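Local coordinates for NAD-dependent epimerase/dehydratase (Bacteroides thetaiotaomicron, PDB 3DHN), which probably binds NAD or NADP through a Rossmann-type domain and may act as an oxidoreductase or epimerase, its actual substrate being unknown, at residues F15-F29 and V194-E206. Numbering follows the deposited sequence.
Sequences FVGSALLNEALNRGF and VEDYAAAMIDELE
Arg27 brings the edge of its guanidinium to Asp203 and one face over Ile202 where two helices of the Rossmann fold pack side by side: helix 14-25, which follows the first strand, 6-10, of the mostly parallel central sheet, and helix 194-206. The axes of 15-25 and 194-206 come within 8.7 Å and cross at -51°. Asp203 OD1 forms a salt bridge with Arg27 NH2, modelled at 2.5 Å, a length shorter than expected and not to be pressed, and takes a weak bond from NH1, the carboxylate standing 76° to the guanidinium plane. NH1 also gives a bond to Ala199 O, meeting a lone pair in the carbonyl plane, and a straighter one, 161°, to the anti side of Glu23 OE2. Glu206 OE2 adds a long salt bridge at the edge of the same group, while Ile202 CG2 lies over one face. Were Arg27 an alanine, Asp203 would probably lose its salt-bridge partner here, Glu23 would keep only the Arg171 link of its two arginine bridges, and one side of Ile202 would be less covered.

Glu23 reaches this network because its chain, with CG anti to the backbone N, bends at chi2 and passes Ile202, CG to CG1 3.5 Å. Its other oxygen, OE1, is bridged to Glu195 O by a water and salt-bridged to Arg171. Next to Arg27, a Schellman motif closing on Gly28 turns the chain so that Phe29 sits over Leu205, whose CD2 makes a CH-pi contact 4.0 Å from the ring centroid.

Toward the other end the alanines let the backbones draw together, Leu20 CA to Ala198 CA being 5.1 Å. Leu20 pushes CD2 onto Met201 CB and CG, and both side chains also touch strand 106-110 beneath. The tightest carbon pair is Val194 CG1 against Ala19 CB, at 3.4 Å.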
loop_
_atom_site.group_PDB
_atom_site.type_symbol
_atom_site.label_atom_id
_atom_site.label_comp_id
_atom_site.label_asym_id
_atom_site.label_seq_id
_atom_site.Cartn_x
_atom_site.Cartn_y
_atom_site.Cartn_z
ATOM N N PHE A 15 10.893 4.460 1.906
ATOM C CA PHE A 15 10.207 5.340 2.842
ATOM C C PHE A 15 8.895 4.705 3.344
ATOM O O PHE A 15 8.665 4.595 4.552
ATOM C CB PHE A 15 9.894 6.694 2.187
ATOM C CG PHE A 15 11.107 7.549 1.923
ATOM C CD1 PHE A 15 12.129 7.646 2.868
ATOM C CD2 PHE A 15 11.211 8.289 0.746
ATOM C CE1 PHE A 15 13.237 8.464 2.645
ATOM C CE2 PHE A 15 12.312 9.114 0.511
ATOM C CZ PHE A 15 13.327 9.203 1.464
ATOM N N VAL A 16 8.046 4.265 2.417
ATOM C CA VAL A 16 6.754 3.689 2.796
ATOM C C VAL A 16 6.827 2.340 3.517
ATOM O O VAL A 16 6.204 2.164 4.563
ATOM C CB VAL A 16 5.819 3.572 1.570
ATOM C CG1 VAL A 16 4.447 3.082 1.996
ATOM C CG2 VAL A 16 5.687 4.926 0.893
ATOM N N GLY A 17 7.582 1.397 2.960
ATOM C CA GLY A 17 7.720 0.084 3.576
ATOM C C GLY A 17 8.286 0.149 4.985
ATOM O O GLY A 17 7.846 -0.585 5.881
ATOM N N SER A 18 9.258 1.034 5.186
ATOM C CA SER A 18 9.880 1.201 6.493
ATOM C C SER A 18 8.903 1.856 7.465
ATOM O O SER A 18 8.824 1.464 8.627
ATOM C CB SER A 18 11.147 2.059 6.376
ATOM O OG SER A 18 12.056 1.477 5.451
ATOM N N ALA A 19 8.159 2.852 6.990
ATOM C CA ALA A 19 7.181 3.537 7.834
ATOM C C ALA A 19 6.098 2.566 8.325
ATOM O O ALA A 19 5.627 2.677 9.461
ATOM C CB ALA A 19 6.535 4.688 7.063
ATOM N N LEU A 20 5.710 1.620 7.466
ATOM C CA LEU A 20 4.693 0.624 7.812
ATOM C C LEU A 20 5.253 -0.393 8.812
ATOM O O LEU A 20 4.564 -0.832 9.729
ATOM C CB LEU A 20 4.224 -0.107 6.547
ATOM C CG LEU A 20 3.359 0.699 5.572
ATOM C CD1 LEU A 20 3.313 0.011 4.209
ATOM C CD2 LEU A 20 1.964 0.861 6.153
ATOM N N LEU A 21 6.518 -0.753 8.620
ATOM C CA LEU A 21 7.194 -1.710 9.482
ATOM C C LEU A 21 7.256 -1.226 10.929
ATOM O O LEU A 21 6.883 -1.952 11.849
ATOM C CB LEU A 21 8.607 -1.970 8.950
ATOM C CG LEU A 21 9.467 -3.022 9.658
ATOM C CD1 LEU A 21 8.705 -4.333 9.772
ATOM C CD2 LEU A 21 10.759 -3.221 8.867
ATOM N N ASN A 22 7.715 0.006 11.119
ATOM C CA ASN A 22 7.833 0.599 12.450
ATOM C C ASN A 22 6.476 0.860 13.109
ATOM O O ASN A 22 6.305 0.616 14.313
ATOM C CB ASN A 22 8.634 1.902 12.365
ATOM C CG ASN A 22 10.082 1.667 11.965
ATOM O OD1 ASN A 22 10.590 2.266 11.013
ATOM N ND2 ASN A 22 10.755 0.788 12.693
ATOM N N GLU A 23 5.517 1.354 12.331
ATOM C CA GLU A 23 4.182 1.634 12.853
ATOM C C GLU A 23 3.480 0.367 13.350
ATOM O O GLU A 23 2.783 0.395 14.362
ATOM C CB GLU A 23 3.332 2.308 11.776
ATOM C CG GLU A 23 1.888 2.588 12.165
ATOM C CD GLU A 23 1.733 3.745 13.129
ATOM O OE1 GLU A 23 2.603 4.637 13.135
ATOM O OE2 GLU A 23 0.723 3.780 13.867
ATOM N N ALA A 24 3.662 -0.743 12.640
ATOM C CA ALA A 24 3.029 -2.001 13.033
ATOM C C ALA A 24 3.659 -2.611 14.290
ATOM O O ALA A 24 2.953 -3.138 15.154
ATOM C CB ALA A 24 3.098 -2.994 11.887
ATOM N N LEU A 25 4.982 -2.558 14.391
ATOM C CA LEU A 25 5.654 -3.115 15.562
ATOM C C LEU A 25 5.314 -2.287 16.799
ATOM O O LEU A 25 5.054 -2.838 17.869
ATOM C CB LEU A 25 7.170 -3.141 15.349
ATOM C CG LEU A 25 7.663 -4.079 14.243
ATOM C CD1 LEU A 25 9.112 -3.757 13.908
ATOM C CD2 LEU A 25 7.517 -5.536 14.697
ATOM N N ASN A 26 5.302 -0.966 16.643
ATOM C CA ASN A 26 4.995 -0.064 17.749
ATOM C C ASN A 26 3.593 -0.279 18.314
ATOM O O ASN A 26 3.289 0.152 19.428
ATOM C CB ASN A 26 5.119 1.402 17.301
ATOM C CG ASN A 26 6.562 1.855 17.141
ATOM O OD1 ASN A 26 6.824 3.006 16.786
ATOM N ND2 ASN A 26 7.504 0.959 17.407
ATOM N N ARG A 27 2.738 -0.941 17.545
ATOM C CA ARG A 27 1.371 -1.160 17.995
ATOM C C ARG A 27 1.040 -2.595 18.390
ATOM O O ARG A 27 -0.130 -2.987 18.453
ATOM C CB ARG A 27 0.396 -0.606 16.948
ATOM C CG ARG A 27 0.413 0.924 16.916
ATOM C CD ARG A 27 -0.272 1.527 15.693
ATOM N NE ARG A 27 -1.726 1.382 15.717
ATOM C CZ ARG A 27 -2.548 1.975 14.853
ATOM N NH1 ARG A 27 -2.061 2.757 13.895
ATOM N NH2 ARG A 27 -3.859 1.793 14.947
ATOM N N GLY A 28 2.086 -3.371 18.646
ATOM C CA GLY A 28 1.909 -4.732 19.115
ATOM C C GLY A 28 1.737 -5.876 18.147
ATOM O O GLY A 28 1.394 -6.978 18.572
ATOM N N PHE A 29 1.982 -5.645 16.865
ATOM C CA PHE A 29 1.832 -6.705 15.881
ATOM C C PHE A 29 3.090 -7.535 15.707
ATOM O O PHE A 29 4.209 -7.029 15.833
ATOM C CB PHE A 29 1.432 -6.111 14.527
ATOM C CG PHE A 29 0.020 -5.609 14.482
ATOM C CD1 PHE A 29 -1.033 -6.476 14.212
ATOM C CD2 PHE A 29 -0.261 -4.279 14.750
ATOM C CE1 PHE A 29 -2.353 -6.025 14.217
ATOM C CE2 PHE A 29 -1.578 -3.815 14.758
ATOM C CZ PHE A 29 -2.624 -4.691 14.490
ATOM N N VAL A 194 4.430 10.396 4.796
ATOM C CA VAL A 194 4.607 8.953 4.752
ATOM C C VAL A 194 4.212 8.368 6.106
ATOM O O VAL A 194 3.597 7.308 6.180
ATOM C CB VAL A 194 6.078 8.585 4.458
ATOM C CG1 VAL A 194 6.310 7.118 4.740
ATOM C CG2 VAL A 194 6.406 8.887 3.006
ATOM N N GLU A 195 4.555 9.075 7.175
ATOM C CA GLU A 195 4.232 8.614 8.518
ATOM C C GLU A 195 2.715 8.577 8.769
ATOM O O GLU A 195 2.199 7.611 9.339
ATOM C CB GLU A 195 4.919 9.504 9.560
ATOM C CG GLU A 195 6.450 9.419 9.571
ATOM C CD GLU A 195 7.097 10.023 8.333
ATOM O OE1 GLU A 195 6.485 10.917 7.712
ATOM O OE2 GLU A 195 8.233 9.617 7.995
ATOM N N ASP A 196 1.997 9.615 8.342
ATOM C CA ASP A 196 0.542 9.621 8.543
ATOM C C ASP A 196 -0.157 8.590 7.666
ATOM O O ASP A 196 -1.192 8.031 8.060
ATOM C CB ASP A 196 -0.056 11.014 8.307
ATOM C CG ASP A 196 -0.101 11.852 9.579
ATOM O OD1 ASP A 196 -0.331 11.266 10.664
ATOM O OD2 ASP A 196 0.075 13.093 9.504
ATOM N N TYR A 197 0.403 8.330 6.484
ATOM C CA TYR A 197 -0.169 7.326 5.589
ATOM C C TYR A 197 -0.035 5.944 6.236
ATOM O O TYR A 197 -0.941 5.106 6.146
ATOM C CB TYR A 197 0.545 7.350 4.227
ATOM C CG TYR A 197 0.163 6.208 3.310
ATOM C CD1 TYR A 197 0.767 4.953 3.428
ATOM C CD2 TYR A 197 -0.826 6.378 2.339
ATOM C CE1 TYR A 197 0.390 3.891 2.595
ATOM C CE2 TYR A 197 -1.210 5.335 1.506
ATOM C CZ TYR A 197 -0.598 4.093 1.632
ATOM O OH TYR A 197 -0.966 3.067 0.783
ATOM N N ALA A 198 1.092 5.701 6.894
ATOM C CA ALA A 198 1.309 4.413 7.549
ATOM C C ALA A 198 0.379 4.242 8.744
ATOM O O ALA A 198 -0.176 3.159 8.963
ATOM C CB ALA A 198 2.762 4.286 7.999
ATOM N N ALA A 199 0.216 5.306 9.524
ATOM C CA ALA A 199 -0.648 5.249 10.695
ATOM C C ALA A 199 -2.060 4.871 10.285
ATOM O O ALA A 199 -2.729 4.095 10.976
ATOM C CB ALA A 199 -0.659 6.589 11.415
ATOM N N ALA A 200 -2.514 5.418 9.159
ATOM C CA ALA A 200 -3.855 5.133 8.661
ATOM C C ALA A 200 -3.979 3.681 8.186
ATOM O O ALA A 200 -4.987 3.014 8.448
ATOM C CB ALA A 200 -4.202 6.088 7.534
HETATM N N MSE A 201 -2.951 3.192 7.498
HETATM C CA MSE A 201 -2.943 1.818 7.002
HETATM C C MSE A 201 -3.043 0.811 8.151
HETATM O O MSE A 201 -3.781 -0.167 8.057
HETATM C CB MSE A 201 -1.671 1.547 6.191
HETATM C CG MSE A 201 -1.568 0.132 5.646
HETATM SE SE MSE A 201 -2.889 -0.294 4.276
HETATM C CE MSE A 201 -1.713 -0.319 2.725
ATOM N N ILE A 202 -2.293 1.028 9.227
ATOM C CA ILE A 202 -2.367 0.102 10.355
ATOM C C ILE A 202 -3.707 0.240 11.089
ATOM O O ILE A 202 -4.185 -0.715 11.693
ATOM C CB ILE A 202 -1.181 0.283 11.328
ATOM C CG1 ILE A 202 0.134 0.058 10.572
ATOM C CG2 ILE A 202 -1.257 -0.767 12.458
ATOM C CD1 ILE A 202 0.159 -1.240 9.754
ATOM N N ASP A 203 -4.314 1.424 11.029
ATOM C CA ASP A 203 -5.634 1.636 11.637
ATOM C C ASP A 203 -6.657 0.747 10.907
ATOM O O ASP A 203 -7.537 0.149 11.538
ATOM C CB ASP A 203 -6.078 3.094 11.492
ATOM C CG ASP A 203 -5.514 3.994 12.571
ATOM O OD1 ASP A 203 -4.744 3.502 13.429
ATOM O OD2 ASP A 203 -5.849 5.195 12.558
ATOM N N GLU A 204 -6.543 0.679 9.575
ATOM C CA GLU A 204 -7.448 -0.131 8.753
ATOM C C GLU A 204 -7.216 -1.615 9.028
ATOM O O GLU A 204 -8.142 -2.423 8.999
ATOM C CB GLU A 204 -7.228 0.180 7.262
ATOM C CG GLU A 204 -8.103 -0.614 6.288
ATOM C CD GLU A 204 -9.598 -0.511 6.578
ATOM O OE1 GLU A 204 -10.054 0.550 7.049
ATOM O OE2 GLU A 204 -10.326 -1.492 6.316
ATOM N N LEU A 205 -5.968 -1.963 9.305
ATOM C CA LEU A 205 -5.596 -3.334 9.617
ATOM C C LEU A 205 -6.159 -3.742 10.982
ATOM O O LEU A 205 -6.754 -4.811 11.133
ATOM C CB LEU A 205 -4.077 -3.457 9.647
ATOM C CG LEU A 205 -3.507 -4.767 10.202
ATOM C CD1 LEU A 205 -3.624 -5.868 9.158
ATOM C CD2 LEU A 205 -2.058 -4.555 10.596
ATOM N N GLU A 206 -5.973 -2.877 11.974
ATOM C CA GLU A 206 -6.430 -3.147 13.332
ATOM C C GLU A 206 -7.954 -3.060 13.514
ATOM O O GLU A 206 -8.543 -3.889 14.204
ATOM C CB GLU A 206 -5.724 -2.195 14.301
ATOM C CG GLU A 206 -5.989 -2.463 15.774
ATOM C CD GLU A 206 -5.192 -1.534 16.680
ATOM O OE1 GLU A 206 -3.976 -1.765 16.869
ATOM O OE2 GLU A 206 -5.780 -0.561 17.194
HETATM O O HOH W 1 3.954 6.171 11.418
#